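COG1633: Uncharacterized conserved protein (Magnetospirillum magnetotacticum, PDB 2OH3) is of unknown function but, as a rubrerythrin-like four-helix protein of the ferritin clan that holds a zinc ion, probably works through its metal site. Local coordinates at residues 8-13 with 58-63; 110-115 with 129-134. All blocks are in the same frame, centred on the assembly; numbering follows the deposited sequence. Where two conformers were deposited one is given.

Contact 1 of 2, residues 8-13 with 58-63; sequences EFLAHA and KQRSRA
Leu-10 of helix 6-33 lays one methyl group against Arg-60 and Ser-61 of helix 37-61, a small apolar contact between the first two helices of the bundle, near the start of the one and the end of the other. No hydrogen bond joins the segments, and together they bury only 119 Å². The branch that touches is CD1 of Leu-10, which lies 4.1 Å from CB of Arg-60. The same methyl sits 4.1 Å from CA of Ser-61, so it rests on the backbone of helix 37-61 as much as on its side chains. With CG of Leu-10 anti to the carbonyl carbon (chi1 -65°) and CD1 continuing straight outward (chi2 179°), the leucine spans the distance between segments whose nearest CA atoms, those of Leu-10 and Ser-61, are 6.3 Å apart. The side chain of Arg-60 crosses it at about a right angle; only its CB takes part, and the extended chain carries the guanidinium away toward helix 122-148, where Arg-60 meets Leu-127. The Ser-61 hydroxyl turns back on its own segment, OG donating to O of Lys-58 over 2.9 Å, so a small polar residue can sit beside the leucine methyl. On the far side of helix 6-33, ND1 of His-12 donates to O of Glu-8 at 3.0 Å, with the oxygen in the ring plane; the backbone N of His-12 reaches this oxygen from the other face of its carbonyl plane. Across the interface the chemistry is therefore dispersive and non-directional, while OG of Ser-61 and ND1 of His-12 bond within their own segments.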
ATOM      1  N   GLU A   8      13.270  12.653 -10.615  1.00 35.20           N
ATOM      2  CA  GLU A   8      12.321  12.499  -9.535  1.00 36.41           C
ATOM      3  C   GLU A   8      10.899  12.462 -10.054  1.00 36.11           C
ATOM      4  O   GLU A   8      10.129  11.611  -9.620  1.00 35.82           O
ATOM      5  CB  GLU A   8      12.469  13.624  -8.509  1.00 36.38           C
ATOM      6  CG  GLU A   8      13.725  13.510  -7.690  1.00 37.80           C
ATOM      7  CD  GLU A   8      13.960  14.724  -6.807  1.00 41.97           C
ATOM      8  OE1 GLU A   8      13.568  15.853  -7.170  1.00 42.48           O
ATOM      9  OE2 GLU A   8      14.541  14.534  -5.728  1.00 46.94           O
ATOM     10  N   PHE A   9      10.565  13.359 -10.983  1.00 36.55           N
ATOM     11  CA  PHE A   9       9.220  13.383 -11.575  1.00 36.98           C
ATOM     12  C   PHE A   9       8.893  12.077 -12.322  1.00 37.64           C
ATOM     13  O   PHE A   9       7.839  11.471 -12.098  1.00 38.53           O
ATOM     14  CB  PHE A   9       9.044  14.585 -12.490  1.00 37.29           C
ATOM     15  CG  PHE A   9       7.672  14.678 -13.138  1.00 36.54           C
ATOM     16  CD1 PHE A   9       6.612  15.251 -12.473  1.00 35.70           C
ATOM     17  CD2 PHE A   9       7.456  14.182 -14.417  1.00 36.86           C
ATOM     18  CE1 PHE A   9       5.377  15.338 -13.060  1.00 34.53           C
ATOM     19  CE2 PHE A   9       6.215  14.243 -14.993  1.00 35.75           C
ATOM     20  CZ  PHE A   9       5.192  14.831 -14.340  1.00 37.14           C
ATOM     21  N   LEU A  10       9.811  11.632 -13.179  1.00 37.10           N
ATOM     22  CA  LEU A  10       9.605  10.407 -13.928  1.00 36.90           C
ATOM     23  C   LEU A  10       9.503   9.188 -12.990  1.00 36.61           C
ATOM     24  O   LEU A  10       8.693   8.306 -13.237  1.00 37.96           O
ATOM     25  CB  LEU A  10      10.699  10.224 -14.963  1.00 36.65           C
ATOM     26  CG  LEU A  10      10.680  11.313 -16.065  1.00 35.59           C
ATOM     27  CD1 LEU A  10      11.826  11.058 -17.018  1.00 34.90           C
ATOM     28  CD2 LEU A  10       9.325  11.363 -16.800  1.00 36.04           C
ATOM     29  N   ALA A  11      10.262   9.169 -11.904  1.00 36.46           N
ATOM     30  CA  ALA A  11      10.154   8.105 -10.894  1.00 36.45           C
ATOM     31  C   ALA A  11       8.789   8.100 -10.265  1.00 37.59           C
ATOM     32  O   ALA A  11       8.190   7.028 -10.064  1.00 36.78           O
ATOM     33  CB  ALA A  11      11.251   8.231  -9.813  1.00 36.67           C
ATOM     34  N   HIS A  12       8.271   9.286  -9.964  1.00 38.44           N
ATOM     35  CA  HIS A  12       6.927   9.391  -9.432  1.00 38.72           C
ATOM     36  C   HIS A  12       5.899   8.892 -10.450  1.00 38.52           C
ATOM     37  O   HIS A  12       5.064   8.028 -10.175  1.00 39.04           O
ATOM     38  CB  HIS A  12       6.605  10.821  -9.015  1.00 38.61           C
ATOM     39  CG  HIS A  12       6.981  11.140  -7.606  1.00 40.67           C
ATOM     40  ND1 HIS A  12       8.266  11.504  -7.235  1.00 43.61           N
ATOM     41  CD2 HIS A  12       6.236  11.190  -6.474  1.00 42.08           C
ATOM     42  CE1 HIS A  12       8.296  11.747  -5.937  1.00 42.68           C
ATOM     43  NE2 HIS A  12       7.081  11.559  -5.452  1.00 42.53           N
ATOM     44  N   ALA A  13       5.975   9.408 -11.653  1.00 38.85           N
ATOM     45  CA  ALA A  13       5.043   9.013 -12.679  1.00 37.77           C
ATOM     46  C   ALA A  13       5.019   7.506 -12.939  1.00 38.58           C
ATOM     47  O   ALA A  13       3.938   6.923 -13.060  1.00 38.70           O
ATOM     48  CB  ALA A  13       5.324   9.805 -13.960  1.00 38.66           C
ATOM     49  N   LYS A  58       8.326   5.017 -19.172  1.00 37.69           N
ATOM     50  CA  LYS A  58       9.508   4.154 -19.125  1.00 37.68           C
ATOM     51  C   LYS A  58      10.507   4.457 -20.250  1.00 36.20           C
ATOM     52  O   LYS A  58      11.732   4.429 -20.030  1.00 35.82           O
ATOM     53  CB  LYS A  58       9.100   2.685 -19.159  1.00 37.35           C
ATOM     54  CG  LYS A  58       8.567   2.222 -17.783  1.00 39.41           C
ATOM     55  CD  LYS A  58       7.843   0.855 -17.839  1.00 40.34           C
ATOM     56  CE  LYS A  58       7.202   0.496 -16.482  1.00 42.24           C
ATOM     57  NZ  LYS A  58       6.607  -0.875 -16.528  1.00 45.47           N
ATOM     58  N   GLN A  59       9.985   4.742 -21.445  1.00 35.10           N
ATOM     59  CA  GLN A  59      10.836   5.155 -22.553  0.50 35.26           C
ATOM     60  C   GLN A  59      11.560   6.458 -22.186  1.00 34.59           C
ATOM     61  O   GLN A  59      12.761   6.552 -22.339  1.00 33.81           O
ATOM     62  CB  GLN A  59      10.048   5.254 -23.863  0.50 35.16           C
ATOM     63  CG  GLN A  59      10.028   3.933 -24.647  0.50 38.42           C
ATOM     64  CD  GLN A  59      11.329   3.658 -25.397  0.50 41.03           C
ATOM     65  OE1 GLN A  59      12.019   2.666 -25.130  0.50 45.37           O
ATOM     66  NE2 GLN A  59      11.676   4.537 -26.338  0.50 43.06           N
ATOM     67  N   ARG A  60      10.848   7.431 -21.642  1.00 34.39           N
ATOM     68  CA  ARG A  60      11.491   8.687 -21.208  1.00 34.77           C
ATOM     69  C   ARG A  60      12.620   8.472 -20.174  1.00 35.99           C
ATOM     70  O   ARG A  60      13.698   9.115 -20.217  1.00 35.77           O
ATOM     71  CB  ARG A  60      10.435   9.642 -20.613  1.00 34.91           C
ATOM     72  CG  ARG A  60       9.374  10.068 -21.575  1.00 32.71           C
ATOM     73  CD  ARG A  60       8.420  11.092 -20.922  1.00 35.69           C
ATOM     74  NE  ARG A  60       7.343  11.421 -21.858  1.00 34.23           N
ATOM     75  CZ  ARG A  60       7.461  12.233 -22.896  1.00 37.17           C
ATOM     76  NH1 ARG A  60       8.606  12.864 -23.145  1.00 37.02           N
ATOM     77  NH2 ARG A  60       6.427  12.434 -23.694  1.00 37.78           N
ATOM     78  N   SER A  61      12.385   7.523 -19.274  1.00 36.14           N
ATOM     79  CA  SER A  61      13.215   7.380 -18.091  0.50 35.84           C
ATOM     80  C   SER A  61      14.492   6.621 -18.352  1.00 35.79           C
ATOM     81  O   SER A  61      15.373   6.626 -17.492  1.00 35.40           O
ATOM     82  CB  SER A  61      12.439   6.701 -16.970  0.50 36.16           C
ATOM     83  OG  SER A  61      12.107   5.390 -17.359  0.50 36.42           O
ATOM     84  N   ARG A  62      14.608   6.001 -19.528  1.00 35.99           N
ATOM     85  CA  ARG A  62      15.842   5.332 -19.908  1.00 37.28           C
ATOM     86  C   ARG A  62      17.022   6.301 -19.927  1.00 37.99           C
ATOM     87  O   ARG A  62      18.153   5.907 -19.799  1.00 38.79           O
ATOM     88  CB  ARG A  62      15.724   4.734 -21.301  1.00 37.21           C
ATOM     89  CG  ARG A  62      14.776   3.590 -21.456  1.00 38.15           C
ATOM     90  CD  ARG A  62      14.519   3.298 -22.954  1.00 38.60           C
ATOM     91  NE  ARG A  62      15.738   2.965 -23.692  1.00 40.58           N
ATOM     92  N   ALA A  63      16.751   7.582 -20.132  1.00 39.15           N
ATOM     93  CA  ALA A  63      17.820   8.586 -20.180  1.00 40.02           C
ATOM     94  C   ALA A  63      18.374   8.906 -18.804  1.00 40.73           C
ATOM     95  O   ALA A  63      19.398   9.561 -18.702  1.00 40.93           O
ATOM     96  CB  ALA A  63      17.302   9.854 -20.801  1.00 40.21           C
TER

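Contact 2 of 2, residues 110-115 with 129-134; sequences EYYKEA and ADFAAE
Helices 94-118 and 122-148, the second pair of the four-helix bundle, pack antiparallel here, with Tyr-112 and Phe-131 forming an aromatic pair in the buried interface. The short helical segments approach to 7.9 Å between axes, at 151° between their directions. Ala-132 probably allows this closeness. The CA atoms of Tyr-112 and Ala-132 are 5.2 Å apart, and a methyl is small enough to fit between CB of Tyr-112 and the aliphatic part of Lys-113, with CB of Ala-132 3.6 Å from CG of Lys-113. Beyond that point the lysine chain bends, and its NZ binds a triethylene glycol that probably came from the crystallisation liquor. Phe-131 comes at one face of the Tyr-112 ring in two ways. Its CB stands over the ring centre, 3.7 Å from the centroid and 10° off the normal, a CH-pi contact, while the ring edge follows, CD2 of Phe-131 reaching CE1 of Tyr-112 at 3.6 Å. The pair is thus T-shaped, with planes at 82°. For both residues CG is anti to the carbonyl carbon, which sends each ring into the interior, where Tyr-112 meets Ala-13 and Leu-16 of helix 6-33 and Phe-131 meets Ile-57 and the ring of His-53 on helix 37-61. Replacing Tyr-112 by an alanine would probably strip Phe-131 of the aromatic face that its CB and ring edge rest on, opening a gap between the two helices. Edge-to-face packing sets weakly positive C-H groups of Phe-131 against the pi cloud of Tyr-112, so the interface gains a directional preference for these ring orientations without a hydrogen bond across it.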
ATOM      1  N   GLU A 110      -3.293  15.652  -8.327  1.00 37.07           N
ATOM      2  CA  GLU A 110      -2.714  16.660  -7.471  1.00 37.18           C
ATOM      3  C   GLU A 110      -1.195  16.615  -7.422  1.00 37.35           C
ATOM      4  O   GLU A 110      -0.565  17.665  -7.395  1.00 36.96           O
ATOM      5  CB  GLU A 110      -3.311  16.568  -6.074  1.00 37.60           C
ATOM      6  CG  GLU A 110      -4.734  17.165  -6.036  1.00 38.57           C
ATOM      7  CD  GLU A 110      -5.343  17.134  -4.660  1.00 42.66           C
ATOM      8  OE1 GLU A 110      -4.788  16.420  -3.785  1.00 42.94           O
ATOM      9  OE2 GLU A 110      -6.375  17.820  -4.471  1.00 42.39           O
ATOM     10  N   TYR A 111      -0.602  15.426  -7.404  1.00 36.43           N
ATOM     11  CA  TYR A 111       0.871  15.336  -7.519  1.00 36.59           C
ATOM     12  C   TYR A 111       1.412  15.980  -8.794  1.00 36.59           C
ATOM     13  O   TYR A 111       2.402  16.731  -8.795  1.00 36.29           O
ATOM     14  CB  TYR A 111       1.390  13.895  -7.472  1.00 36.73           C
ATOM     15  CG  TYR A 111       2.876  13.889  -7.839  1.00 38.21           C
ATOM     16  CD1 TYR A 111       3.828  14.315  -6.932  1.00 38.91           C
ATOM     17  CD2 TYR A 111       3.292  13.583  -9.114  1.00 36.66           C
ATOM     18  CE1 TYR A 111       5.174  14.391  -7.272  1.00 39.63           C
ATOM     19  CE2 TYR A 111       4.670  13.634  -9.468  1.00 37.93           C
ATOM     20  CZ  TYR A 111       5.581  14.021  -8.551  1.00 39.71           C
ATOM     21  OH  TYR A 111       6.919  14.102  -8.859  1.00 39.68           O
ATOM     22  N   TYR A 112       0.796  15.650  -9.907  1.00 36.88           N
ATOM     23  CA  TYR A 112       1.198  16.248 -11.163  1.00 36.55           C
ATOM     24  C   TYR A 112       1.034  17.769 -11.169  1.00 36.62           C
ATOM     25  O   TYR A 112       1.920  18.472 -11.597  1.00 36.10           O
ATOM     26  CB  TYR A 112       0.431  15.614 -12.306  1.00 36.90           C
ATOM     27  CG  TYR A 112       0.812  14.151 -12.564  1.00 36.32           C
ATOM     28  CD1 TYR A 112       2.131  13.739 -12.617  1.00 38.79           C
ATOM     29  CD2 TYR A 112      -0.176  13.192 -12.735  1.00 37.34           C
ATOM     30  CE1 TYR A 112       2.464  12.365 -12.864  1.00 37.30           C
ATOM     31  CE2 TYR A 112       0.118  11.862 -12.958  1.00 37.68           C
ATOM     32  CZ  TYR A 112       1.436  11.448 -13.041  1.00 40.15           C
ATOM     33  OH  TYR A 112       1.698  10.105 -13.268  1.00 38.06           O
ATOM     34  N   LYS A 113      -0.090  18.278 -10.689  1.00 36.29           N
ATOM     35  CA  LYS A 113      -0.289  19.728 -10.641  1.00 37.98           C
ATOM     36  C   LYS A 113       0.730  20.445  -9.763  1.00 38.49           C
ATOM     37  O   LYS A 113       1.182  21.551 -10.071  1.00 37.70           O
ATOM     38  CB  LYS A 113      -1.672  20.032 -10.092  1.00 38.57           C
ATOM     39  CG  LYS A 113      -2.802  19.734 -11.045  1.00 41.16           C
ATOM     40  CD  LYS A 113      -4.152  19.880 -10.348  1.00 45.05           C
ATOM     41  CE  LYS A 113      -4.494  21.302 -10.010  1.00 46.86           C
ATOM     42  NZ  LYS A 113      -4.576  22.122 -11.256  1.00 49.36           N
ATOM     43  N   GLU A 114       1.039  19.829  -8.631  1.00 38.74           N
ATOM     44  CA  GLU A 114       1.980  20.386  -7.664  1.00 40.03           C
ATOM     45  C   GLU A 114       3.411  20.410  -8.240  1.00 39.24           C
ATOM     46  O   GLU A 114       4.154  21.365  -8.050  1.00 38.57           O
ATOM     47  CB  GLU A 114       1.928  19.517  -6.387  1.00 40.78           C
ATOM     48  CG  GLU A 114       2.483  20.132  -5.143  1.00 45.12           C
ATOM     49  CD  GLU A 114       1.618  21.261  -4.628  1.00 51.24           C
ATOM     50  OE1 GLU A 114       0.394  21.278  -4.926  1.00 53.40           O
ATOM     51  OE2 GLU A 114       2.177  22.138  -3.929  1.00 53.70           O
ATOM     52  N   ALA A 115       3.783  19.346  -8.948  1.00 39.11           N
ATOM     53  CA  ALA A 115       5.073  19.271  -9.593  1.00 39.42           C
ATOM     54  C   ALA A 115       5.183  20.327 -10.690  1.00 40.03           C
ATOM     55  O   ALA A 115       6.165  21.068 -10.747  1.00 40.41           O
ATOM     56  CB  ALA A 115       5.297  17.891 -10.152  1.00 39.73           C
ATOM     57  N   ALA A 129       1.811  19.324 -16.313  1.00 36.45           N
ATOM     58  CA  ALA A 129       0.540  19.901 -16.781  1.00 36.55           C
ATOM     59  C   ALA A 129      -0.239  18.988 -17.713  1.00 36.27           C
ATOM     60  O   ALA A 129      -1.440  18.877 -17.603  1.00 36.73           O
ATOM     61  CB  ALA A 129       0.795  21.203 -17.454  1.00 36.61           C
ATOM     62  N   ASP A 130       0.464  18.355 -18.644  1.00 37.36           N
ATOM     63  CA  ASP A 130      -0.130  17.423 -19.558  1.00 36.88           C
ATOM     64  C   ASP A 130      -0.711  16.271 -18.782  1.00 36.46           C
ATOM     65  O   ASP A 130      -1.875  15.924 -18.990  1.00 36.26           O
ATOM     66  CB  ASP A 130       0.900  16.926 -20.585  1.00 37.70           C
ATOM     67  CG  ASP A 130       1.255  17.982 -21.634  1.00 39.76           C
ATOM     68  OD1 ASP A 130       0.586  19.028 -21.730  1.00 39.47           O
ATOM     69  OD2 ASP A 130       2.222  17.758 -22.378  1.00 42.98           O
ATOM     70  N   PHE A 131       0.073  15.698 -17.867  1.00 35.92           N
ATOM     71  CA  PHE A 131      -0.369  14.512 -17.120  1.00 36.12           C
ATOM     72  C   PHE A 131      -1.539  14.851 -16.188  1.00 36.81           C
ATOM     73  O   PHE A 131      -2.478  14.075 -16.086  1.00 36.77           O
ATOM     74  CB  PHE A 131       0.754  13.883 -16.301  1.00 36.72           C
ATOM     75  CG  PHE A 131       1.829  13.191 -17.121  1.00 35.56           C
ATOM     76  CD1 PHE A 131       1.836  13.215 -18.518  1.00 38.20           C
ATOM     77  CD2 PHE A 131       2.870  12.589 -16.478  1.00 37.47           C
ATOM     78  CE1 PHE A 131       2.876  12.619 -19.240  1.00 37.23           C
ATOM     79  CE2 PHE A 131       3.908  11.987 -17.183  1.00 40.29           C
ATOM     80  CZ  PHE A 131       3.913  12.028 -18.570  1.00 37.80           C
ATOM     81  N   ALA A 132      -1.481  16.007 -15.528  1.00 36.31           N
ATOM     82  CA  ALA A 132      -2.585  16.489 -14.667  1.00 35.91           C
ATOM     83  C   ALA A 132      -3.904  16.679 -15.426  1.00 36.63           C
ATOM     84  O   ALA A 132      -4.968  16.313 -14.909  1.00 36.99           O
ATOM     85  CB  ALA A 132      -2.211  17.752 -14.042  1.00 35.87           C
ATOM     86  N   ALA A 133      -3.846  17.259 -16.628  1.00 36.75           N
ATOM     87  CA  ALA A 133      -5.034  17.454 -17.454  1.00 37.15           C
ATOM     88  C   ALA A 133      -5.692  16.124 -17.806  1.00 38.04           C
ATOM     89  O   ALA A 133      -6.921  16.010 -17.773  1.00 36.72           O
ATOM     90  CB  ALA A 133      -4.698  18.251 -18.734  1.00 36.93           C
ATOM     91  N   GLU A 134      -4.886  15.129 -18.160  1.00 38.54           N
ATOM     92  CA  GLU A 134      -5.451  13.814 -18.449  0.50 39.51           C
ATOM     93  C   GLU A 134      -6.019  13.121 -17.197  1.00 39.38           C
ATOM     94  O   GLU A 134      -7.076  12.504 -17.277  1.00 38.35           O
ATOM     95  CB  GLU A 134      -4.429  12.908 -19.152  0.50 39.94           C
ATOM     96  CG  GLU A 134      -4.939  11.499 -19.498  0.50 41.81           C
ATOM     97  CD  GLU A 134      -5.788  11.402 -20.759  0.50 42.43           C
ATOM     98  OE1 GLU A 134      -5.720  12.292 -21.636  0.50 45.76           O
ATOM     99  OE2 GLU A 134      -6.515  10.397 -20.879  0.50 43.39           O
TER

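Contact 1 joins the first two helices and contact 2 the last two, and together they connect all four helices toward the same end of the bundle. Their centres lie 15 Å apart, but their residues touch where helix 6-33 packs against helix 94-118: CE1 of Phe-9 is 3.6 Å from CD1 of Tyr-112, OH of Tyr-112 lies 3.6 Å from CA of Ala-13, and the rings of His-12 and Tyr-111 stack. Contact 2 is nearer the metal, the side chain of Tyr-112 being about 7 Å from the zinc ion at its nearest atom; the ion is held by Glu-105, Glu-135 and His-138. Glu-134, at the end of segment 129-134, hydrogen-bonds through OE2 to NE2 of His-138.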